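PDB 6LCJ: alpha-galactosidase, which probably hydrolyses alpha-galactosidic bonds in oligosaccharides such as stachyose, and assembles as a hexamer. Local coordinates for residues E[11-16]-E[37-42]; E[100-105]-E[135-140]. All blocks are in the same frame, centred on the assembly; numbering follows the deposited sequence.

Overall arrangement
Contacts 1 and 2 lie in the two facing sheets of one beta-sandwich and meet between them. Contact 1 joins strand 12-17 of the six-stranded sheet to the loop that leaves that sheet, partly at a subunit boundary; it has a single backbone hydrogen bond and otherwise relies on proline and phenylalanine packing. Contact 2 pairs two adjacent strands of the seven-stranded sheet with four backbone bonds, adds a charged end, and touches no other subunit. Both are partly buried, apolar inside, with Pro-39 and Glu-12 exposed in contact 1, Asp-100 and Pro-139 in contact 2. Phe-40 and Ala-11 of contact 1 pack on Tyr-137 of contact 2, and Pro-38 reaches Leu-104.

Contact 1: residues E[11-16]-E[37-42]; sequences AEVFLR and FPPFPA
Phe-37 and Phe-14 join the two segments at their more tightly packed end. The N-H of Phe-37 is given to Phe-14 O in a backbone hydrogen bond of 2.9 Å. The same oxygen also lies near the rim of the Phe-37 ring, 3.4 Å from Phe-37 CD2, so one carbonyl meets both the backbone and the side chain of its partner. With CG anti to its own carbonyl carbon (chi1 -56°), Phe-37 holds the ring beside its backbone N, and the ring edge faces the chain at Phe-14 and Leu-15. Val-13 fills the next position with both methyls: CG1 is 3.6 Å from Phe-37 O, while CG2 rests 3.9 Å from Pro-39 CG.

These residues belong to the six-stranded antiparallel sheet of the N-terminal beta-sandwich domain, as in other GH36 enzymes, and to the loop that leaves it. Strands 12-17 and 33-37 are neighbours there, and beyond Phe-37 the chain leaves the sheet through a proline-rich loop (Pro-38, Pro-39, Pro-41) on its way to strand 44-48 of the opposing sheet. Val-13 and Leu-15 pack on Val-36, whereas Phe-14 makes a cation-pi contact with Arg-249 of the second subunit and Phe-37 packs on Arg-255 of that subunit.

Toward solvent the pairing gives way to isolated touches. In place of a backbone N-H, the exposed Pro-39 offers a ring: its CB approaches Glu-12 O to 3.1 Å, and its CG stands 3.9 Å from Ala-11 CB. The Glu-12 carboxylate is engaged elsewhere, in a salt bridge with Arg-5 on strand 2-7, the other neighbour of its strand.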
ATOM      1  N   ALA E  11     -48.283  13.191  12.075  1.00 64.67           N
ATOM      2  CA  ALA E  11     -47.366  12.137  12.478  1.00 59.53           C
ATOM      3  C   ALA E  11     -46.634  12.552  13.745  1.00 56.04           C
ATOM      4  O   ALA E  11     -46.508  13.738  14.058  1.00 58.49           O
ATOM      5  CB  ALA E  11     -46.351  11.814  11.371  1.00 55.31           C
ATOM      6  N   GLU E  12     -46.150  11.547  14.467  1.00 55.41           N
ATOM      7  CA  GLU E  12     -45.345  11.736  15.668  1.00 57.49           C
ATOM      8  C   GLU E  12     -43.866  11.726  15.285  1.00 56.82           C
ATOM      9  O   GLU E  12     -43.359  10.717  14.782  1.00 51.80           O
ATOM     10  CB  GLU E  12     -45.649  10.625  16.671  1.00 55.02           C
ATOM     11  CG  GLU E  12     -44.954  10.745  18.006  1.00 55.39           C
ATOM     12  CD  GLU E  12     -45.253   9.559  18.907  1.00 66.82           C
ATOM     13  OE1 GLU E  12     -45.343   8.420  18.386  1.00 66.70           O
ATOM     14  OE2 GLU E  12     -45.402   9.770  20.132  1.00 65.16           O
ATOM     15  N   VAL E  13     -43.174  12.839  15.512  1.00 51.65           N
ATOM     16  CA  VAL E  13     -41.790  12.988  15.074  1.00 48.57           C
ATOM     17  C   VAL E  13     -40.908  13.178  16.299  1.00 43.83           C
ATOM     18  O   VAL E  13     -41.212  13.997  17.173  1.00 48.45           O
ATOM     19  CB  VAL E  13     -41.629  14.158  14.086  1.00 49.03           C
ATOM     20  CG1 VAL E  13     -40.196  14.245  13.602  1.00 44.48           C
ATOM     21  CG2 VAL E  13     -42.597  13.993  12.909  1.00 46.63           C
ATOM     22  N   PHE E  14     -39.829  12.415  16.367  1.00 37.10           N
ATOM     23  CA  PHE E  14     -38.885  12.510  17.465  1.00 37.69           C
ATOM     24  C   PHE E  14     -37.681  13.322  17.013  1.00 40.42           C
ATOM     25  O   PHE E  14     -37.262  13.234  15.853  1.00 36.32           O
ATOM     26  CB  PHE E  14     -38.458  11.117  17.936  1.00 38.66           C
ATOM     27  CG  PHE E  14     -39.592  10.308  18.493  1.00 42.46           C
ATOM     28  CD1 PHE E  14     -40.125  10.608  19.737  1.00 45.46           C
ATOM     29  CD2 PHE E  14     -40.155   9.274  17.758  1.00 44.41           C
ATOM     30  CE1 PHE E  14     -41.186   9.880  20.241  1.00 47.54           C
ATOM     31  CE2 PHE E  14     -41.214   8.545  18.257  1.00 40.29           C
ATOM     32  CZ  PHE E  14     -41.724   8.845  19.505  1.00 46.12           C
ATOM     33  N   LEU E  15     -37.139  14.129  17.922  1.00 36.89           N
ATOM     34  CA  LEU E  15     -36.013  14.964  17.546  1.00 38.52           C
ATOM     35  C   LEU E  15     -35.205  15.338  18.770  1.00 40.94           C
ATOM     36  O   LEU E  15     -35.660  15.241  19.911  1.00 42.55           O
ATOM     37  CB  LEU E  15     -36.440  16.249  16.831  1.00 41.08           C
ATOM     38  CG  LEU E  15     -37.091  17.229  17.798  1.00 43.83           C
ATOM     39  CD1 LEU E  15     -36.719  18.658  17.525  1.00 44.50           C
ATOM     40  CD2 LEU E  15     -38.523  17.033  17.636  1.00 43.02           C
ATOM     41  N   ARG E  16     -34.002  15.813  18.497  1.00 38.67           N
ATOM     42  CA  ARG E  16     -33.094  16.286  19.519  1.00 43.36           C
ATOM     43  C   ARG E  16     -32.673  17.697  19.154  1.00 40.77           C
ATOM     44  O   ARG E  16     -32.022  17.906  18.128  1.00 38.18           O
ATOM     45  CB  ARG E  16     -31.885  15.366  19.632  1.00 43.36           C
ATOM     46  CG  ARG E  16     -31.345  15.322  21.023  1.00 46.68           C
ATOM     47  CD  ARG E  16     -30.180  14.399  21.086  1.00 52.00           C
ATOM     48  NE  ARG E  16     -29.380  14.686  22.261  1.00 56.83           N
ATOM     49  CZ  ARG E  16     -28.620  13.785  22.864  1.00 58.51           C
ATOM     50  NH1 ARG E  16     -28.567  12.539  22.396  1.00 54.54           N
ATOM     51  NH2 ARG E  16     -27.917  14.135  23.932  1.00 62.53           N
ATOM     52  N   PHE E  37     -35.783  12.516  13.476  1.00 36.88           N
ATOM     53  CA  PHE E  37     -35.921  11.139  13.021  1.00 36.68           C
ATOM     54  C   PHE E  37     -37.239  10.974  12.297  1.00 39.10           C
ATOM     55  O   PHE E  37     -38.286  11.350  12.838  1.00 42.30           O
ATOM     56  CB  PHE E  37     -35.832  10.152  14.187  1.00 34.02           C
ATOM     57  CG  PHE E  37     -34.571  10.288  14.982  1.00 31.00           C
ATOM     58  CD1 PHE E  37     -33.472   9.492  14.705  1.00 32.15           C
ATOM     59  CD2 PHE E  37     -34.473  11.239  15.984  1.00 31.52           C
ATOM     60  CE1 PHE E  37     -32.303   9.643  15.422  1.00 35.28           C
ATOM     61  CE2 PHE E  37     -33.308  11.403  16.702  1.00 31.51           C
ATOM     62  CZ  PHE E  37     -32.221  10.603  16.427  1.00 32.15           C
ATOM     63  N   PRO E  38     -37.226  10.455  11.073  1.00 38.92           N
ATOM     64  CA  PRO E  38     -38.457  10.273  10.337  1.00 39.99           C
ATOM     65  C   PRO E  38     -39.342   9.247  11.015  1.00 45.66           C
ATOM     66  O   PRO E  38     -38.861   8.232  11.546  1.00 42.73           O
ATOM     67  CB  PRO E  38     -37.983   9.777   8.963  1.00 39.55           C
ATOM     68  CG  PRO E  38     -36.657   9.175   9.226  1.00 41.74           C
ATOM     69  CD  PRO E  38     -36.052  10.009  10.308  1.00 41.05           C
ATOM     70  N   PRO E  39     -40.629   9.488  11.033  1.00 47.17           N
ATOM     71  CA  PRO E  39     -41.569   8.476  11.519  1.00 51.58           C
ATOM     72  C   PRO E  39     -41.995   7.536  10.405  1.00 52.33           C
ATOM     73  O   PRO E  39     -43.104   7.000  10.428  1.00 61.49           O
ATOM     74  CB  PRO E  39     -42.733   9.324  12.029  1.00 51.01           C
ATOM     75  CG  PRO E  39     -42.734  10.513  11.096  1.00 51.40           C
ATOM     76  CD  PRO E  39     -41.300  10.755  10.688  1.00 47.37           C
ATOM     77  N   PHE E  40     -41.125   7.346   9.416  1.00 50.96           N
ATOM     78  CA  PHE E  40     -41.388   6.516   8.252  1.00 49.86           C
ATOM     79  C   PHE E  40     -40.054   6.004   7.751  1.00 57.63           C
ATOM     80  O   PHE E  40     -39.019   6.635   8.005  1.00 59.41           O
ATOM     81  CB  PHE E  40     -42.111   7.287   7.129  1.00 55.24           C
ATOM     82  CG  PHE E  40     -41.444   8.588   6.727  1.00 50.49           C
ATOM     83  CD1 PHE E  40     -40.351   8.595   5.864  1.00 53.73           C
ATOM     84  CD2 PHE E  40     -41.927   9.807   7.195  1.00 51.11           C
ATOM     85  CE1 PHE E  40     -39.737   9.790   5.490  1.00 47.09           C
ATOM     86  CE2 PHE E  40     -41.316  11.008   6.827  1.00 45.74           C
ATOM     87  CZ  PHE E  40     -40.221  10.997   5.973  1.00 42.93           C
ATOM     88  N   PRO E  41     -40.032   4.867   7.057  1.00 63.56           N
ATOM     89  CA  PRO E  41     -38.809   4.479   6.339  1.00 63.06           C
ATOM     90  C   PRO E  41     -38.623   5.401   5.141  1.00 62.37           C
ATOM     91  O   PRO E  41     -39.572   5.668   4.396  1.00 63.30           O
ATOM     92  CB  PRO E  41     -39.086   3.031   5.917  1.00 63.77           C
ATOM     93  CG  PRO E  41     -40.596   2.967   5.788  1.00 58.09           C
ATOM     94  CD  PRO E  41     -41.138   3.915   6.841  1.00 62.11           C
ATOM     95  N   ALA E  42     -37.403   5.910   4.973  1.00 57.71           N
ATOM     96  CA  ALA E  42     -37.133   6.967   4.006  1.00 55.91           C
ATOM     97  C   ALA E  42     -36.587   6.379   2.709  1.00 49.45           C
ATOM     98  O   ALA E  42     -35.662   5.561   2.735  1.00 49.81           O
ATOM     99  CB  ALA E  42     -36.155   7.990   4.587  1.00 47.31           C
TER

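Contact 2: residues E[100-105]-E[135-140]; sequences DGRALL and LAYGPE
Tyr-137 CE2 lies against one face of the Arg-102 guanidinium, 3.2 Å from its plane and offset toward the rim of that group. The two side chains cross at about a right angle and the planes differ by 42°, so the group leans on the ring without stacking flat. A bend at chi3 (-66°) brings it there, and Asp-100 fixes its rotation: Arg-102 NE reaches Asp-100 OD2 at 2.9 Å in the guanidinium plane, as a salt bridge, while NH1 bonds to Gly-9 O. An alanine at Arg-102 is likely to leave the Asp-100 carboxylate without its cation and Tyr-137 CE2 without the flat group against it.

The tyrosine in turn sets its edge against the opposite strand, CD1 lying 3.3 Å from Ala-103 O. On the same face Leu-104 CD1 fits between Leu-135 CD1 (3.8 Å) and Tyr-137 CB (3.9 Å). The backbones of the two antiparallel strands exchange two pairs of hydrogen bonds, Ala-103 with Gly-138 and Leu-105 with Ala-136; Ala-103 N to Gly-138 O and Leu-105 N to Ala-136 O both measure 2.8 Å, whereas Gly-138 N to Ala-103 O is longer at 3.3 Å.

Strands 93-97 and 26-30 flank this pair in the seven-stranded sheet; Leu-104 and Leu-135 face Val-36 of the other sheet, whereas Leu-105 and Ala-136 pack against helix 140-149, on Val-143.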
ATOM      1  N   ASP E 100     -45.279   8.082   0.672  1.00 65.82           N
ATOM      2  CA  ASP E 100     -46.490   8.739   0.201  1.00 62.02           C
ATOM      3  C   ASP E 100     -46.228  10.043  -0.548  1.00 67.48           C
ATOM      4  O   ASP E 100     -47.184  10.764  -0.858  1.00 61.96           O
ATOM      5  CB  ASP E 100     -47.407   9.017   1.385  1.00 65.04           C
ATOM      6  CG  ASP E 100     -46.659   9.622   2.557  1.00 69.73           C
ATOM      7  OD1 ASP E 100     -45.516   9.179   2.821  1.00 67.62           O
ATOM      8  OD2 ASP E 100     -47.210  10.546   3.206  1.00 66.59           O
ATOM      9  N   GLY E 101     -44.969  10.370  -0.836  1.00 67.76           N
ATOM     10  CA  GLY E 101     -44.654  11.638  -1.468  1.00 62.31           C
ATOM     11  C   GLY E 101     -44.693  12.850  -0.557  1.00 64.68           C
ATOM     12  O   GLY E 101     -44.635  13.986  -1.052  1.00 61.81           O
ATOM     13  N   ARG E 102     -44.809  12.657   0.752  1.00 55.67           N
ATOM     14  CA  ARG E 102     -44.647  13.763   1.677  1.00 51.65           C
ATOM     15  C   ARG E 102     -43.193  13.838   2.131  1.00 50.14           C
ATOM     16  O   ARG E 102     -42.480  12.829   2.182  1.00 50.08           O
ATOM     17  CB  ARG E 102     -45.600  13.621   2.861  1.00 49.81           C
ATOM     18  CG  ARG E 102     -47.063  13.706   2.420  1.00 54.38           C
ATOM     19  CD  ARG E 102     -48.014  14.029   3.557  1.00 48.99           C
ATOM     20  NE  ARG E 102     -48.059  12.956   4.543  1.00 59.21           N
ATOM     21  CZ  ARG E 102     -48.287  13.155   5.839  1.00 66.94           C
ATOM     22  NH1 ARG E 102     -48.501  14.392   6.293  1.00 57.17           N
ATOM     23  NH2 ARG E 102     -48.304  12.120   6.679  1.00 58.28           N
ATOM     24  N   ALA E 103     -42.745  15.055   2.429  1.00 43.76           N
ATOM     25  CA  ALA E 103     -41.349  15.311   2.754  1.00 41.08           C
ATOM     26  C   ALA E 103     -41.203  15.799   4.191  1.00 36.80           C
ATOM     27  O   ALA E 103     -41.989  16.622   4.666  1.00 35.76           O
ATOM     28  CB  ALA E 103     -40.750  16.335   1.795  1.00 34.27           C
ATOM     29  N   LEU E 104     -40.202  15.272   4.884  1.00 37.61           N
ATOM     30  CA  LEU E 104     -39.765  15.822   6.160  1.00 37.91           C
ATOM     31  C   LEU E 104     -38.600  16.760   5.860  1.00 32.28           C
ATOM     32  O   LEU E 104     -37.541  16.311   5.412  1.00 34.41           O
ATOM     33  CB  LEU E 104     -39.359  14.708   7.125  1.00 38.43           C
ATOM     34  CG  LEU E 104     -38.871  15.156   8.502  1.00 39.42           C
ATOM     35  CD1 LEU E 104     -40.041  15.647   9.335  1.00 35.34           C
ATOM     36  CD2 LEU E 104     -38.145  14.021   9.190  1.00 38.11           C
ATOM     37  N   LEU E 105     -38.796  18.051   6.099  1.00 29.18           N
ATOM     38  CA  LEU E 105     -37.833  19.085   5.742  1.00 31.74           C
ATOM     39  C   LEU E 105     -37.178  19.657   6.988  1.00 28.71           C
ATOM     40  O   LEU E 105     -37.864  19.999   7.954  1.00 31.49           O
ATOM     41  CB  LEU E 105     -38.504  20.216   4.956  1.00 31.66           C
ATOM     42  CG  LEU E 105     -37.643  21.365   4.429  1.00 29.13           C
ATOM     43  CD1 LEU E 105     -38.205  21.922   3.123  1.00 27.18           C
ATOM     44  CD2 LEU E 105     -37.493  22.490   5.468  1.00 31.63           C
ATOM     45  N   LEU E 135     -38.489  23.197  10.647  1.00 32.59           N
ATOM     46  CA  LEU E 135     -38.775  21.776  10.508  1.00 34.29           C
ATOM     47  C   LEU E 135     -40.245  21.613  10.175  1.00 34.09           C
ATOM     48  O   LEU E 135     -41.102  22.210  10.829  1.00 36.40           O
ATOM     49  CB  LEU E 135     -38.423  20.996  11.777  1.00 36.64           C
ATOM     50  CG  LEU E 135     -39.019  19.591  11.895  1.00 33.65           C
ATOM     51  CD1 LEU E 135     -38.279  18.626  10.998  1.00 30.75           C
ATOM     52  CD2 LEU E 135     -39.025  19.115  13.334  1.00 27.67           C
ATOM     53  N   ALA E 136     -40.529  20.810   9.160  1.00 34.00           N
ATOM     54  CA  ALA E 136     -41.882  20.681   8.661  1.00 36.97           C
ATOM     55  C   ALA E 136     -42.061  19.290   8.068  1.00 43.05           C
ATOM     56  O   ALA E 136     -41.096  18.644   7.650  1.00 38.33           O
ATOM     57  CB  ALA E 136     -42.183  21.765   7.622  1.00 36.66           C
ATOM     58  N   TYR E 137     -43.310  18.831   8.057  1.00 42.85           N
ATOM     59  CA  TYR E 137     -43.671  17.552   7.467  1.00 41.55           C
ATOM     60  C   TYR E 137     -44.997  17.733   6.751  1.00 40.37           C
ATOM     61  O   TYR E 137     -45.940  18.285   7.322  1.00 44.75           O
ATOM     62  CB  TYR E 137     -43.785  16.456   8.528  1.00 44.63           C
ATOM     63  CG  TYR E 137     -44.115  15.106   7.954  1.00 41.93           C
ATOM     64  CD1 TYR E 137     -43.467  14.638   6.819  1.00 38.97           C
ATOM     65  CD2 TYR E 137     -45.071  14.293   8.549  1.00 53.46           C
ATOM     66  CE1 TYR E 137     -43.762  13.398   6.286  1.00 47.74           C
ATOM     67  CE2 TYR E 137     -45.373  13.039   8.026  1.00 53.89           C
ATOM     68  CZ  TYR E 137     -44.717  12.599   6.894  1.00 53.33           C
ATOM     69  OH  TYR E 137     -45.013  11.358   6.374  1.00 57.19           O
ATOM     70  N   GLY E 138     -45.065  17.295   5.504  1.00 36.49           N
ATOM     71  CA  GLY E 138     -46.233  17.538   4.704  1.00 36.28           C
ATOM     72  C   GLY E 138     -45.946  17.313   3.244  1.00 42.53           C
ATOM     73  O   GLY E 138     -44.890  16.784   2.874  1.00 43.14           O
ATOM     74  N   PRO E 139     -46.893  17.695   2.383  1.00 43.10           N
ATOM     75  CA  PRO E 139     -46.663  17.608   0.938  1.00 44.33           C
ATOM     76  C   PRO E 139     -45.399  18.361   0.547  1.00 41.95           C
ATOM     77  O   PRO E 139     -45.101  19.430   1.085  1.00 39.77           O
ATOM     78  CB  PRO E 139     -47.920  18.249   0.335  1.00 34.12           C
ATOM     79  CG  PRO E 139     -48.949  18.129   1.386  1.00 33.97           C
ATOM     80  CD  PRO E 139     -48.235  18.212   2.701  1.00 39.84           C
ATOM     81  N   GLU E 140     -44.658  17.776  -0.395  1.00 43.24           N
ATOM     82  CA  GLU E 140     -43.358  18.297  -0.807  1.00 39.78           C
ATOM     83  C   GLU E 140     -43.410  19.793  -1.104  1.00 44.90           C
ATOM     84  O   GLU E 140     -42.621  20.574  -0.562  1.00 44.14           O
ATOM     85  CB  GLU E 140     -42.888  17.521  -2.036  1.00 41.27           C
ATOM     86  CG  GLU E 140     -41.396  17.468  -2.233  1.00 46.51           C
ATOM     87  CD  GLU E 140     -41.006  16.496  -3.337  1.00 49.86           C
ATOM     88  OE1 GLU E 140     -41.008  15.265  -3.085  1.00 47.24           O
ATOM     89  OE2 GLU E 140     -40.719  16.966  -4.463  1.00 48.11           O
TER